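Long-range contact in Exo beta-1,2-glucooligosaccharide sophorohydrolase (non-reducing end) (Parabacteroides distasonis ATCC 8503, PDB 5Z06), which hydrolyses linear beta-1,2-glucan and beta-1,2-glucooligosaccharides as an exo-type enzyme, releasing sophorose from the non-reducing end: residues 98-106 with 117-127. Numbering follows the deposited sequence.
Sequences NAAALPNIA and YLNLRNYLKDT
Ile-105 and Leu-118 form the hydrogen-bonded pair of an antiparallel beta hairpin, in which the short strand 118-119 runs along strand 104-109 at the margin of a five-stranded sheet. Leu-118 N donates to Ile-105 O (2.7 Å), and Ile-105 N returns a bond to Leu-118 O. Leu-120 N extends the pairing to Pro-103 O (3.1 Å); Pro-103, which has no N-H to give, can still serve as an acceptor. Both chains also form short 3-10 segments, 99-101 and 120-122, which remain in contact, and a water accepts from Arg-121 N and donates weakly to Ala-99 O and Leu-102 O.

At the non-hydrogen-bonded pair, Asn-104 and Asn-119 lie side by side on one face of the sheet, where a short amide can reach its neighbour. Asn-119 ND2 donates to Asn-104 OD1 (2.7 Å) from above the carbonyl plane, the two amides being turned 53° apart.

Branched or ring hydrocarbons, with no polar side-chain atoms to satisfy, suit the buried side, backed by Leu-87 and Met-89 of strand 86-93. Ile-105 CG2 meets Leu-120 CD1, Pro-103 CD lies alongside Leu-120 CD2 (4.0 Å), and Leu-102 CD1 touches Leu-124 CD2 (3.7 Å), these two leucines crossing at about a right angle. Farther along, Ala-100 N lies over one face of the Arg-121 guanidinium, whose chain bends at chi3 (-55°), and Ala-100 CB touches Arg-121 NH1 (3.5 Å).

Tyr-117 has CG beside its own backbone N (chi1 -80°), which lays the ring across Ala-106, whose small methyl sits almost centrally over one face in a CH-pi contact. Asn-104 C lies at the ring edge. A serine in its place would probably leave the Ala-106 methyl without its aromatic cover and open a gap beside Asn-104, whose CB packs 3.8 Å from Tyr-117 CD2.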
ATOM      1  N   ASN A  98       4.058  25.719  35.324  1.00 43.84           N
ATOM      2  CA  ASN A  98       2.762  25.683  35.947  1.00 46.43           C
ATOM      3  C   ASN A  98       1.893  24.680  35.166  1.00 47.37           C
ATOM      4  O   ASN A  98       1.599  24.891  33.988  1.00 45.12           O
ATOM      5  CB  ASN A  98       2.172  27.097  35.941  1.00 47.78           C
ATOM      6  CG  ASN A  98       0.705  27.131  36.295  1.00 53.74           C
ATOM      7  OD1 ASN A  98       0.176  26.217  36.939  1.00 54.79           O
ATOM      8  ND2 ASN A  98       0.023  28.204  35.869  1.00 61.05           N
ATOM      9  N   ALA A  99       1.503  23.595  35.839  1.00 48.21           N
ATOM     10  CA  ALA A  99       0.581  22.588  35.288  1.00 47.11           C
ATOM     11  C   ALA A  99      -0.683  23.170  34.621  1.00 45.40           C
ATOM     12  O   ALA A  99      -1.160  22.633  33.635  1.00 45.36           O
ATOM     13  CB  ALA A  99       0.191  21.589  36.375  1.00 48.09           C
ATOM     14  N   ALA A 100      -1.217  24.266  35.145  1.00 41.99           N
ATOM     15  CA  ALA A 100      -2.389  24.920  34.536  1.00 43.56           C
ATOM     16  C   ALA A 100      -2.148  25.519  33.136  1.00 40.38           C
ATOM     17  O   ALA A 100      -3.101  25.801  32.420  1.00 37.92           O
ATOM     18  CB  ALA A 100      -2.920  26.006  35.468  1.00 43.62           C
ATOM     19  N   ALA A 101      -0.886  25.767  32.785  1.00 42.06           N
ATOM     20  CA  ALA A 101      -0.519  26.320  31.474  1.00 42.49           C
ATOM     21  C   ALA A 101      -0.499  25.235  30.389  1.00 42.30           C
ATOM     22  O   ALA A 101      -0.530  25.554  29.194  1.00 41.45           O
ATOM     23  CB  ALA A 101       0.836  27.003  31.548  1.00 43.96           C
ATOM     24  N   LEU A 102      -0.453  23.970  30.823  1.00 41.01           N
ATOM     25  CA  LEU A 102      -0.638  22.812  29.949  1.00 39.89           C
ATOM     26  C   LEU A 102      -1.934  22.920  29.177  1.00 38.86           C
ATOM     27  O   LEU A 102      -2.856  23.624  29.618  1.00 38.56           O
ATOM     28  CB  LEU A 102      -0.665  21.503  30.726  1.00 41.05           C
ATOM     29  CG  LEU A 102       0.612  21.033  31.399  1.00 41.52           C
ATOM     30  CD1 LEU A 102       0.255  19.881  32.319  1.00 42.14           C
ATOM     31  CD2 LEU A 102       1.634  20.607  30.354  1.00 45.12           C
ATOM     32  N   PRO A 103      -2.014  22.219  28.027  1.00 36.30           N
ATOM     33  CA  PRO A 103      -3.179  22.414  27.178  1.00 35.02           C
ATOM     34  C   PRO A 103      -4.473  21.823  27.733  1.00 33.54           C
ATOM     35  O   PRO A 103      -4.456  20.937  28.578  1.00 32.18           O
ATOM     36  CB  PRO A 103      -2.777  21.719  25.872  1.00 35.74           C
ATOM     37  CG  PRO A 103      -1.297  21.576  25.937  1.00 34.80           C
ATOM     38  CD  PRO A 103      -1.009  21.364  27.370  1.00 35.16           C
ATOM     39  N   ASN A 104      -5.584  22.368  27.278  1.00 33.44           N
ATOM     40  CA  ASN A 104      -6.846  21.678  27.364  1.00 37.12           C
ATOM     41  C   ASN A 104      -6.928  20.732  26.169  1.00 37.33           C
ATOM     42  O   ASN A 104      -6.353  20.982  25.109  1.00 34.28           O
ATOM     43  CB  ASN A 104      -8.029  22.646  27.354  1.00 41.23           C
ATOM     44  CG  ASN A 104      -8.061  23.557  28.582  1.00 44.53           C
ATOM     45  OD1 ASN A 104      -7.466  23.260  29.622  1.00 46.07           O
ATOM     46  ND2 ASN A 104      -8.748  24.678  28.451  1.00 43.84           N
ATOM     47  N   ILE A 105      -7.654  19.644  26.369  1.00 37.00           N
ATOM     48  CA  ILE A 105      -7.668  18.552  25.437  1.00 37.42           C
ATOM     49  C   ILE A 105      -9.088  18.059  25.277  1.00 37.32           C
ATOM     50  O   ILE A 105      -9.827  17.968  26.246  1.00 39.68           O
ATOM     51  CB  ILE A 105      -6.710  17.412  25.860  1.00 36.74           C
ATOM     52  CG1 ILE A 105      -6.816  16.233  24.898  1.00 37.26           C
ATOM     53  CG2 ILE A 105      -6.969  16.948  27.284  1.00 37.36           C
ATOM     54  CD1 ILE A 105      -5.621  15.305  25.006  1.00 39.28           C
ATOM     55  N   ALA A 106      -9.417  17.728  24.039  1.00 34.53           N
ATOM     56  CA  ALA A 106     -10.732  17.338  23.615  1.00 35.51           C
ATOM     57  C   ALA A 106     -10.570  16.377  22.456  1.00 37.12           C
ATOM     58  O   ALA A 106      -9.451  16.086  22.004  1.00 36.63           O
ATOM     59  CB  ALA A 106     -11.536  18.546  23.182  1.00 36.21           C
ATOM     60  N   TYR A 117     -13.663  19.966  26.606  1.00 42.93           N
ATOM     61  CA  TYR A 117     -12.235  20.036  26.868  1.00 43.44           C
ATOM     62  C   TYR A 117     -11.935  19.739  28.328  1.00 44.29           C
ATOM     63  O   TYR A 117     -12.615  20.216  29.224  1.00 41.14           O
ATOM     64  CB  TYR A 117     -11.682  21.420  26.521  1.00 44.30           C
ATOM     65  CG  TYR A 117     -11.444  21.608  25.052  1.00 46.34           C
ATOM     66  CD1 TYR A 117     -12.478  22.036  24.218  1.00 45.88           C
ATOM     67  CD2 TYR A 117     -10.181  21.347  24.481  1.00 45.37           C
ATOM     68  CE1 TYR A 117     -12.275  22.206  22.860  1.00 45.18           C
ATOM     69  CE2 TYR A 117      -9.962  21.517  23.120  1.00 44.01           C
ATOM     70  CZ  TYR A 117     -11.023  21.940  22.313  1.00 45.91           C
ATOM     71  OH  TYR A 117     -10.863  22.130  20.968  1.00 40.41           O
ATOM     72  N   LEU A 118     -10.884  18.964  28.548  1.00 44.36           N
ATOM     73  CA  LEU A 118     -10.412  18.638  29.862  1.00 44.09           C
ATOM     74  C   LEU A 118      -9.058  19.287  30.021  1.00 47.27           C
ATOM     75  O   LEU A 118      -8.334  19.427  29.046  1.00 49.41           O
ATOM     76  CB  LEU A 118     -10.273  17.132  29.996  1.00 44.47           C
ATOM     77  CG  LEU A 118     -11.557  16.338  29.771  1.00 44.56           C
ATOM     78  CD1 LEU A 118     -11.207  14.865  29.665  1.00 42.43           C
ATOM     79  CD2 LEU A 118     -12.551  16.607  30.903  1.00 44.90           C
ATOM     80  N   ASN A 119      -8.726  19.676  31.251  1.00 46.44           N
ATOM     81  CA  ASN A 119      -7.424  20.218  31.571  1.00 46.22           C
ATOM     82  C   ASN A 119      -6.494  19.032  31.626  1.00 45.41           C
ATOM     83  O   ASN A 119      -6.753  18.060  32.331  1.00 43.40           O
ATOM     84  CB  ASN A 119      -7.412  20.933  32.933  1.00 48.37           C
ATOM     85  CG  ASN A 119      -8.479  22.005  33.056  1.00 48.17           C
ATOM     86  OD1 ASN A 119      -9.280  21.990  33.991  1.00 55.06           O
ATOM     87  ND2 ASN A 119      -8.502  22.927  32.120  1.00 45.15           N
ATOM     88  N   LEU A 120      -5.395  19.118  30.892  1.00 48.52           N
ATOM     89  CA  LEU A 120      -4.459  18.014  30.814  1.00 48.47           C
ATOM     90  C   LEU A 120      -3.722  17.769  32.130  1.00 47.78           C
ATOM     91  O   LEU A 120      -3.266  16.644  32.379  1.00 45.30           O
ATOM     92  CB  LEU A 120      -3.474  18.234  29.655  1.00 49.66           C
ATOM     93  CG  LEU A 120      -2.500  17.107  29.290  1.00 50.77           C
ATOM     94  CD1 LEU A 120      -3.215  15.784  29.066  1.00 51.04           C
ATOM     95  CD2 LEU A 120      -1.702  17.486  28.050  1.00 52.08           C
ATOM     96  N   ARG A 121      -3.624  18.815  32.961  1.00 49.90           N
ATOM     97  CA  ARG A 121      -3.033  18.745  34.311  1.00 50.19           C
ATOM     98  C   ARG A 121      -3.675  17.686  35.210  1.00 48.90           C
ATOM     99  O   ARG A 121      -2.998  17.065  36.041  1.00 46.58           O
ATOM    100  CB  ARG A 121      -3.133  20.111  35.015  1.00 53.50           C
ATOM    101  CG  ARG A 121      -4.534  20.496  35.511  1.00 55.74           C
ATOM    102  CD  ARG A 121      -4.556  21.819  36.257  1.00 57.00           C
ATOM    103  NE  ARG A 121      -3.590  21.808  37.355  1.00 59.60           N
ATOM    104  CZ  ARG A 121      -3.368  22.824  38.184  1.00 61.21           C
ATOM    105  NH1 ARG A 121      -4.061  23.958  38.088  1.00 61.12           N
ATOM    106  NH2 ARG A 121      -2.450  22.691  39.134  1.00 62.98           N
ATOM    107  N   ASN A 122      -4.979  17.484  35.028  1.00 46.68           N
ATOM    108  CA  ASN A 122      -5.746  16.515  35.811  1.00 45.41           C
ATOM    109  C   ASN A 122      -5.383  15.062  35.590  1.00 46.11           C
ATOM    110  O   ASN A 122      -5.834  14.218  36.357  1.00 49.67           O
ATOM    111  CB  ASN A 122      -7.233  16.687  35.528  1.00 44.02           C
ATOM    112  CG  ASN A 122      -7.727  18.037  35.938  1.00 40.73           C
ATOM    113  OD1 ASN A 122      -7.151  18.662  36.804  1.00 41.30           O
ATOM    114  ND2 ASN A 122      -8.771  18.502  35.307  1.00 41.82           N
ATOM    115  N   TYR A 123      -4.606  14.770  34.543  1.00 46.57           N
ATOM    116  CA  TYR A 123      -4.179  13.407  34.216  1.00 44.11           C
ATOM    117  C   TYR A 123      -2.678  13.239  34.210  1.00 47.05           C
ATOM    118  O   TYR A 123      -2.162  12.227  33.722  1.00 50.69           O
ATOM    119  CB  TYR A 123      -4.733  13.029  32.856  1.00 40.79           C
ATOM    120  CG  TYR A 123      -6.195  13.256  32.793  1.00 37.52           C
ATOM    121  CD1 TYR A 123      -7.069  12.332  33.334  1.00 37.95           C
ATOM    122  CD2 TYR A 123      -6.710  14.426  32.274  1.00 37.98           C
ATOM    123  CE1 TYR A 123      -8.435  12.547  33.314  1.00 36.14           C
ATOM    124  CE2 TYR A 123      -8.074  14.655  32.244  1.00 36.33           C
ATOM    125  CZ  TYR A 123      -8.926  13.710  32.769  1.00 36.92           C
ATOM    126  OH  TYR A 123     -10.270  13.924  32.733  1.00 38.16           O
ATOM    127  N   LEU A 124      -1.991  14.216  34.782  1.00 50.84           N
ATOM    128  CA  LEU A 124      -0.551  14.249  34.838  1.00 54.27           C
ATOM    129  C   LEU A 124      -0.235  14.255  36.328  1.00 57.05           C
ATOM    130  O   LEU A 124      -0.345  15.271  36.997  1.00 58.10           O
ATOM    131  CB  LEU A 124      -0.062  15.522  34.130  1.00 56.40           C
ATOM    132  CG  LEU A 124       1.109  15.519  33.138  1.00 56.64           C
ATOM    133  CD1 LEU A 124       1.686  14.154  32.827  1.00 57.61           C
ATOM    134  CD2 LEU A 124       0.676  16.213  31.857  1.00 58.98           C
ATOM    135  N   LYS A 125       0.102  13.087  36.852  1.00 65.17           N
ATOM    136  CA  LYS A 125       0.498  12.965  38.256  1.00 68.39           C
ATOM    137  C   LYS A 125       1.739  13.830  38.453  1.00 66.04           C
ATOM    138  O   LYS A 125       1.786  14.697  39.313  1.00 72.61           O
ATOM    139  CB  LYS A 125       0.821  11.501  38.615  1.00 70.03           C
ATOM    140  CG  LYS A 125       0.279  11.038  39.962  1.00 74.27           C
ATOM    141  CD  LYS A 125       1.314  10.213  40.722  1.00 74.38           C
ATOM    142  CE  LYS A 125       0.765   9.657  42.032  1.00 75.28           C
ATOM    143  NZ  LYS A 125       0.243   8.263  41.873  1.00 76.76           N
ATOM    144  N   ASP A 126       2.708  13.601  37.582  1.00 61.46           N
ATOM    145  CA  ASP A 126       4.048  14.112  37.692  1.00 55.96           C
ATOM    146  C   ASP A 126       4.306  15.058  36.502  1.00 56.25           C
ATOM    147  O   ASP A 126       4.286  14.624  35.352  1.00 58.35           O
ATOM    148  CB  ASP A 126       4.973  12.888  37.663  1.00 54.42           C
ATOM    149  CG  ASP A 126       6.418  13.228  37.864  1.00 54.56           C
ATOM    150  OD1 ASP A 126       6.771  14.424  37.885  1.00 49.09           O
ATOM    151  OD2 ASP A 126       7.208  12.270  37.996  1.00 56.69           O
ATOM    152  N   THR A 127       4.527  16.343  36.789  1.00 50.54           N
ATOM    153  CA  THR A 127       4.905  17.337  35.784  1.00 48.38           C
ATOM    154  C   THR A 127       6.413  17.668  35.770  1.00 45.92           C
ATOM    155  O   THR A 127       6.822  18.724  35.276  1.00 46.69           O
ATOM    156  CB  THR A 127       4.104  18.638  35.989  1.00 52.52           C
ATOM    157  OG1 THR A 127       4.310  19.124  37.321  1.00 54.26           O
ATOM    158  CG2 THR A 127       2.621  18.392  35.768  1.00 51.94           C
TER
HETATM  159  O   HOH W   1      -4.006  21.635  32.001  1.00 42.07           O